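Local coordinates for peptidase M16 inactive domain family protein (Pseudomonas fluorescens, PDB 3GWB) that is probably a non-catalytic member of the M16 metallopeptidase family, carrying its inactive domain, with any hydrolase activity uncertain, at residues 261-271 and 384-395. Numbering follows the deposited sequence.
Sequences RDDPDYAAVSL and YLEDFMRQSQEL
Arg261 reaches Tyr384 with both terminal nitrogens converging on one phenol oxygen: NH2 donates to Tyr384 OH at 2.9 Å, and NH1 adds a weak bond at 3.2 Å. Neither bond is straight, and the hydroxyl sits near the guanidinium edge, tilted from its plane. A bend at chi2 (67°) folds the arginine back so that one guanidinium face lies over the Tyr266 ring, NH1 above its centre. Ser270 OG covers the opposite face of that ring while donating to Tyr266 O, which also accepts the helical bond from Ser270 N, the two donors arriving from opposite faces of the carbonyl. Tyr384 OH also presses on Tyr266 CD2, 3.0 Å away. With an alanine here in place of Arg261, both donors to Tyr384 OH are gone, and the phenol would probably be freer to turn while the Tyr266 ring loses its cover on that face.

Further along helix 384-394, Phe388 CE1 touches Ala267 CA at 3.9 Å. Its ring is roofed by Ser392 OG, which donates to Phe388 O and accepts from a water at 2.7 Å; the same water donates to Ala267 O at 2.9 Å. Past this bridge the contact is apolar: Leu395 CD1 packs tightly on Ala268 CA, 3.4 Å apart, and also meets Leu271 CD2. Lys351 of helix 344-356 donates to Ser392 O and Leu395 O.

Helix segments 266-271 and 384-394 cross at -55°, in the half of the chain with the five-stranded mixed sheet. Loop residue Arg261, Ser392 and one bridging water thus give Tyr384 OH and the Phe388 and Ala267 carbonyls their partners, leaving the aliphatic end to shape alone.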
loop_
_atom_site.group_PDB
_atom_site.type_symbol
_atom_site.label_atom_id
_atom_site.label_comp_id
_atom_site.label_asym_id
_atom_site.label_seq_id
_atom_site.Cartn_x
_atom_site.Cartn_y
_atom_site.Cartn_z
ATOM N N ARG A 261 -15.708 -10.947 18.713
ATOM C CA ARG A 261 -14.812 -10.017 19.389
ATOM C C ARG A 261 -14.933 -9.844 20.902
ATOM O O ARG A 261 -13.919 -9.657 21.581
ATOM C CB ARG A 261 -14.891 -8.643 18.717
ATOM C CG ARG A 261 -13.846 -7.651 19.217
ATOM C CD ARG A 261 -12.435 -8.069 18.822
ATOM N NE ARG A 261 -11.404 -7.187 19.369
ATOM C CZ ARG A 261 -11.036 -7.161 20.649
ATOM N NH1 ARG A 261 -11.614 -7.969 21.526
ATOM N NH2 ARG A 261 -10.072 -6.336 21.052
ATOM N N ASP A 262 -16.143 -9.900 21.447
ATOM C CA ASP A 262 -16.280 -9.712 22.886
ATOM C C ASP A 262 -16.246 -10.994 23.716
ATOM O O ASP A 262 -16.589 -10.977 24.900
ATOM C CB ASP A 262 -17.560 -8.939 23.199
ATOM C CG ASP A 262 -18.809 -9.698 22.807
ATOM O OD1 ASP A 262 -18.688 -10.855 22.343
ATOM O OD2 ASP A 262 -19.913 -9.132 22.968
ATOM N N ASP A 263 -15.837 -12.101 23.102
ATOM C CA ASP A 263 -15.756 -13.373 23.813
ATOM C C ASP A 263 -14.685 -13.247 24.895
ATOM O O ASP A 263 -13.598 -12.727 24.644
ATOM C CB ASP A 263 -15.395 -14.500 22.846
ATOM C CG ASP A 263 -15.585 -15.875 23.459
ATOM O OD1 ASP A 263 -14.811 -16.242 24.370
ATOM O OD2 ASP A 263 -16.518 -16.586 23.032
ATOM N N PRO A 264 -14.979 -13.728 26.113
ATOM C CA PRO A 264 -14.054 -13.669 27.251
ATOM C C PRO A 264 -12.705 -14.353 27.052
ATOM O O PRO A 264 -11.703 -13.925 27.626
ATOM C CB PRO A 264 -14.863 -14.302 28.380
ATOM C CG PRO A 264 -15.686 -15.303 27.664
ATOM C CD PRO A 264 -16.170 -14.520 26.462
ATOM N N ASP A 265 -12.675 -15.411 26.247
ATOM C CA ASP A 265 -11.427 -16.134 25.991
ATOM C C ASP A 265 -10.547 -15.472 24.938
ATOM O O ASP A 265 -9.568 -16.061 24.489
ATOM C CB ASP A 265 -11.711 -17.570 25.548
ATOM C CG ASP A 265 -12.368 -18.388 26.629
ATOM O OD1 ASP A 265 -12.128 -18.090 27.820
ATOM O OD2 ASP A 265 -13.110 -19.334 26.287
ATOM N N TYR A 266 -10.892 -14.253 24.547
ATOM C CA TYR A 266 -10.126 -13.547 23.526
ATOM C C TYR A 266 -8.622 -13.527 23.792
ATOM O O TYR A 266 -7.826 -13.865 22.916
ATOM C CB TYR A 266 -10.625 -12.108 23.389
ATOM C CG TYR A 266 -9.925 -11.357 22.286
ATOM C CD1 TYR A 266 -10.148 -11.680 20.950
ATOM C CD2 TYR A 266 -9.016 -10.339 22.577
ATOM C CE1 TYR A 266 -9.479 -11.017 19.927
ATOM C CE2 TYR A 266 -8.335 -9.666 21.560
ATOM C CZ TYR A 266 -8.577 -10.008 20.237
ATOM O OH TYR A 266 -7.916 -9.343 19.230
ATOM N N ALA A 267 -8.231 -13.124 24.995
ATOM C CA ALA A 267 -6.814 -13.053 25.336
ATOM C C ALA A 267 -6.148 -14.428 25.276
ATOM O O ALA A 267 -5.019 -14.565 24.794
ATOM C CB ALA A 267 -6.637 -12.441 26.730
ATOM N N ALA A 268 -6.848 -15.443 25.769
ATOM C CA ALA A 268 -6.315 -16.797 25.778
ATOM C C ALA A 268 -6.139 -17.355 24.368
ATOM O O ALA A 268 -5.117 -17.968 24.072
ATOM C CB ALA A 268 -7.218 -17.713 26.595
ATOM N N VAL A 269 -7.120 -17.138 23.494
ATOM C CA VAL A 269 -7.019 -17.654 22.126
ATOM C C VAL A 269 -6.050 -16.835 21.292
ATOM O O VAL A 269 -5.460 -17.345 20.340
ATOM C CB VAL A 269 -8.395 -17.691 21.403
ATOM C CG1 VAL A 269 -9.368 -18.548 22.195
ATOM C CG2 VAL A 269 -8.930 -16.287 21.211
ATOM N N SER A 270 -5.880 -15.567 21.648
ATOM C CA SER A 270 -4.953 -14.718 20.913
ATOM C C SER A 270 -3.534 -15.213 21.165
ATOM O O SER A 270 -2.733 -15.319 20.239
ATOM C CB SER A 270 -5.083 -13.261 21.358
ATOM O OG SER A 270 -6.395 -12.783 21.115
ATOM N N LEU A 271 -3.229 -15.530 22.419
ATOM C CA LEU A 271 -1.896 -16.011 22.760
ATOM C C LEU A 271 -1.684 -17.422 22.203
ATOM O O LEU A 271 -0.595 -17.765 21.738
ATOM C CB LEU A 271 -1.712 -16.013 24.275
ATOM C CG LEU A 271 -0.275 -16.196 24.752
ATOM C CD1 LEU A 271 0.514 -14.892 24.557
ATOM C CD2 LEU A 271 -0.295 -16.592 26.216
ATOM N N TYR A 384 -10.677 -2.472 29.351
ATOM C CA TYR A 384 -10.228 -3.517 28.439
ATOM C C TYR A 384 -8.718 -3.552 28.209
ATOM O O TYR A 384 -8.093 -4.609 28.280
ATOM C CB TYR A 384 -10.919 -3.376 27.085
ATOM C CG TYR A 384 -10.505 -4.459 26.121
ATOM C CD1 TYR A 384 -10.986 -5.761 26.264
ATOM C CD2 TYR A 384 -9.588 -4.203 25.104
ATOM C CE1 TYR A 384 -10.562 -6.780 25.428
ATOM C CE2 TYR A 384 -9.153 -5.222 24.256
ATOM C CZ TYR A 384 -9.645 -6.508 24.427
ATOM O OH TYR A 384 -9.217 -7.529 23.608
ATOM N N LEU A 385 -8.136 -2.398 27.917
ATOM C CA LEU A 385 -6.704 -2.331 27.662
ATOM C C LEU A 385 -5.899 -2.930 28.809
ATOM O O LEU A 385 -5.119 -3.867 28.609
ATOM C CB LEU A 385 -6.280 -0.879 27.437
ATOM C CG LEU A 385 -6.946 -0.178 26.250
ATOM C CD1 LEU A 385 -6.459 1.265 26.170
ATOM C CD2 LEU A 385 -6.626 -0.931 24.968
ATOM N N GLU A 386 -6.095 -2.386 30.007
ATOM C CA GLU A 386 -5.377 -2.858 31.184
ATOM C C GLU A 386 -5.653 -4.332 31.459
ATOM O O GLU A 386 -4.749 -5.076 31.837
ATOM C CB GLU A 386 -5.760 -2.034 32.417
ATOM C CG GLU A 386 -5.695 -0.525 32.216
ATOM C CD GLU A 386 -6.989 0.043 31.658
ATOM O OE1 GLU A 386 -8.031 -0.079 32.342
ATOM O OE2 GLU A 386 -6.964 0.611 30.543
ATOM N N ASP A 387 -6.898 -4.753 31.264
ATOM C CA ASP A 387 -7.265 -6.140 31.510
ATOM C C ASP A 387 -6.602 -7.091 30.524
ATOM O O ASP A 387 -6.240 -8.212 30.884
ATOM C CB ASP A 387 -8.786 -6.325 31.441
ATOM C CG ASP A 387 -9.531 -5.446 32.431
ATOM O OD1 ASP A 387 -9.009 -5.221 33.548
ATOM O OD2 ASP A 387 -10.648 -4.991 32.097
ATOM N N PHE A 388 -6.449 -6.649 29.281
ATOM C CA PHE A 388 -5.833 -7.492 28.269
ATOM C C PHE A 388 -4.392 -7.839 28.636
ATOM O O PHE A 388 -3.977 -8.992 28.519
ATOM C CB PHE A 388 -5.867 -6.806 26.902
ATOM C CG PHE A 388 -5.307 -7.650 25.802
ATOM C CD1 PHE A 388 -6.056 -8.689 25.254
ATOM C CD2 PHE A 388 -4.007 -7.450 25.353
ATOM C CE1 PHE A 388 -5.510 -9.522 24.280
ATOM C CE2 PHE A 388 -3.453 -8.276 24.383
ATOM C CZ PHE A 388 -4.205 -9.313 23.842
HETATM N N MSE A 389 -3.632 -6.841 29.076
HETATM C CA MSE A 389 -2.238 -7.057 29.466
HETATM C C MSE A 389 -2.131 -7.969 30.670
HETATM O O MSE A 389 -1.389 -8.946 30.656
HETATM C CB MSE A 389 -1.556 -5.735 29.807
HETATM C CG MSE A 389 -0.888 -5.054 28.636
HETATM SE SE MSE A 389 -2.057 -4.612 27.362
HETATM C CE MSE A 389 -0.948 -4.258 25.965
ATOM N N ARG A 390 -2.869 -7.634 31.719
ATOM C CA ARG A 390 -2.849 -8.420 32.942
ATOM C C ARG A 390 -3.162 -9.880 32.639
ATOM O O ARG A 390 -2.358 -10.766 32.930
ATOM C CB ARG A 390 -3.870 -7.868 33.944
ATOM C CG ARG A 390 -3.760 -8.483 35.332
ATOM C CD ARG A 390 -4.804 -7.931 36.299
ATOM N NE ARG A 390 -6.164 -8.287 35.905
ATOM C CZ ARG A 390 -7.043 -7.431 35.395
ATOM N NH1 ARG A 390 -6.706 -6.160 35.217
ATOM N NH2 ARG A 390 -8.256 -7.850 35.058
ATOM N N GLN A 391 -4.326 -10.119 32.040
ATOM C CA GLN A 391 -4.762 -11.468 31.705
ATOM C C GLN A 391 -3.777 -12.217 30.814
ATOM O O GLN A 391 -3.453 -13.376 31.082
ATOM C CB GLN A 391 -6.138 -11.425 31.035
ATOM C CG GLN A 391 -7.260 -10.986 31.964
ATOM C CD GLN A 391 -8.616 -10.966 31.280
ATOM O OE1 GLN A 391 -9.018 -11.943 30.642
ATOM N NE2 GLN A 391 -9.330 -9.855 31.417
ATOM N N SER A 392 -3.303 -11.563 29.759
ATOM C CA SER A 392 -2.357 -12.195 28.847
ATOM C C SER A 392 -1.122 -12.711 29.576
ATOM O O SER A 392 -0.792 -13.895 29.494
ATOM C CB SER A 392 -1.928 -11.213 27.754
ATOM O OG SER A 392 -2.990 -10.962 26.849
ATOM N N GLN A 393 -0.445 -11.816 30.290
ATOM C CA GLN A 393 0.759 -12.179 31.028
ATOM C C GLN A 393 0.525 -13.242 32.108
ATOM O O GLN A 393 1.472 -13.857 32.585
ATOM C CB GLN A 393 1.375 -10.934 31.673
ATOM C CG GLN A 393 1.869 -9.882 30.688
ATOM C CD GLN A 393 2.902 -10.424 29.716
ATOM O OE1 GLN A 393 3.880 -11.055 30.121
ATOM N NE2 GLN A 393 2.693 -10.174 28.427
ATOM N N GLU A 394 -0.730 -13.466 32.486
ATOM C CA GLU A 394 -1.036 -14.443 33.527
ATOM C C GLU A 394 -1.543 -15.809 33.065
ATOM O O GLU A 394 -1.701 -16.726 33.878
ATOM C CB GLU A 394 -2.029 -13.831 34.517
ATOM C CG GLU A 394 -1.373 -12.840 35.470
ATOM C CD GLU A 394 -2.369 -12.093 36.334
ATOM O OE1 GLU A 394 -3.339 -12.720 36.816
ATOM O OE2 GLU A 394 -2.170 -10.874 36.542
ATOM N N LEU A 395 -1.792 -15.951 31.767
ATOM C CA LEU A 395 -2.285 -17.216 31.231
ATOM C C LEU A 395 -1.320 -18.378 31.452
ATOM O O LEU A 395 -0.101 -18.207 31.411
ATOM C CB LEU A 395 -2.565 -17.078 29.733
ATOM C CG LEU A 395 -3.736 -16.167 29.373
ATOM C CD1 LEU A 395 -3.768 -15.936 27.872
ATOM C CD2 LEU A 395 -5.036 -16.805 29.859
HETATM O O HOH W 1 -2.994 -12.432 24.583
#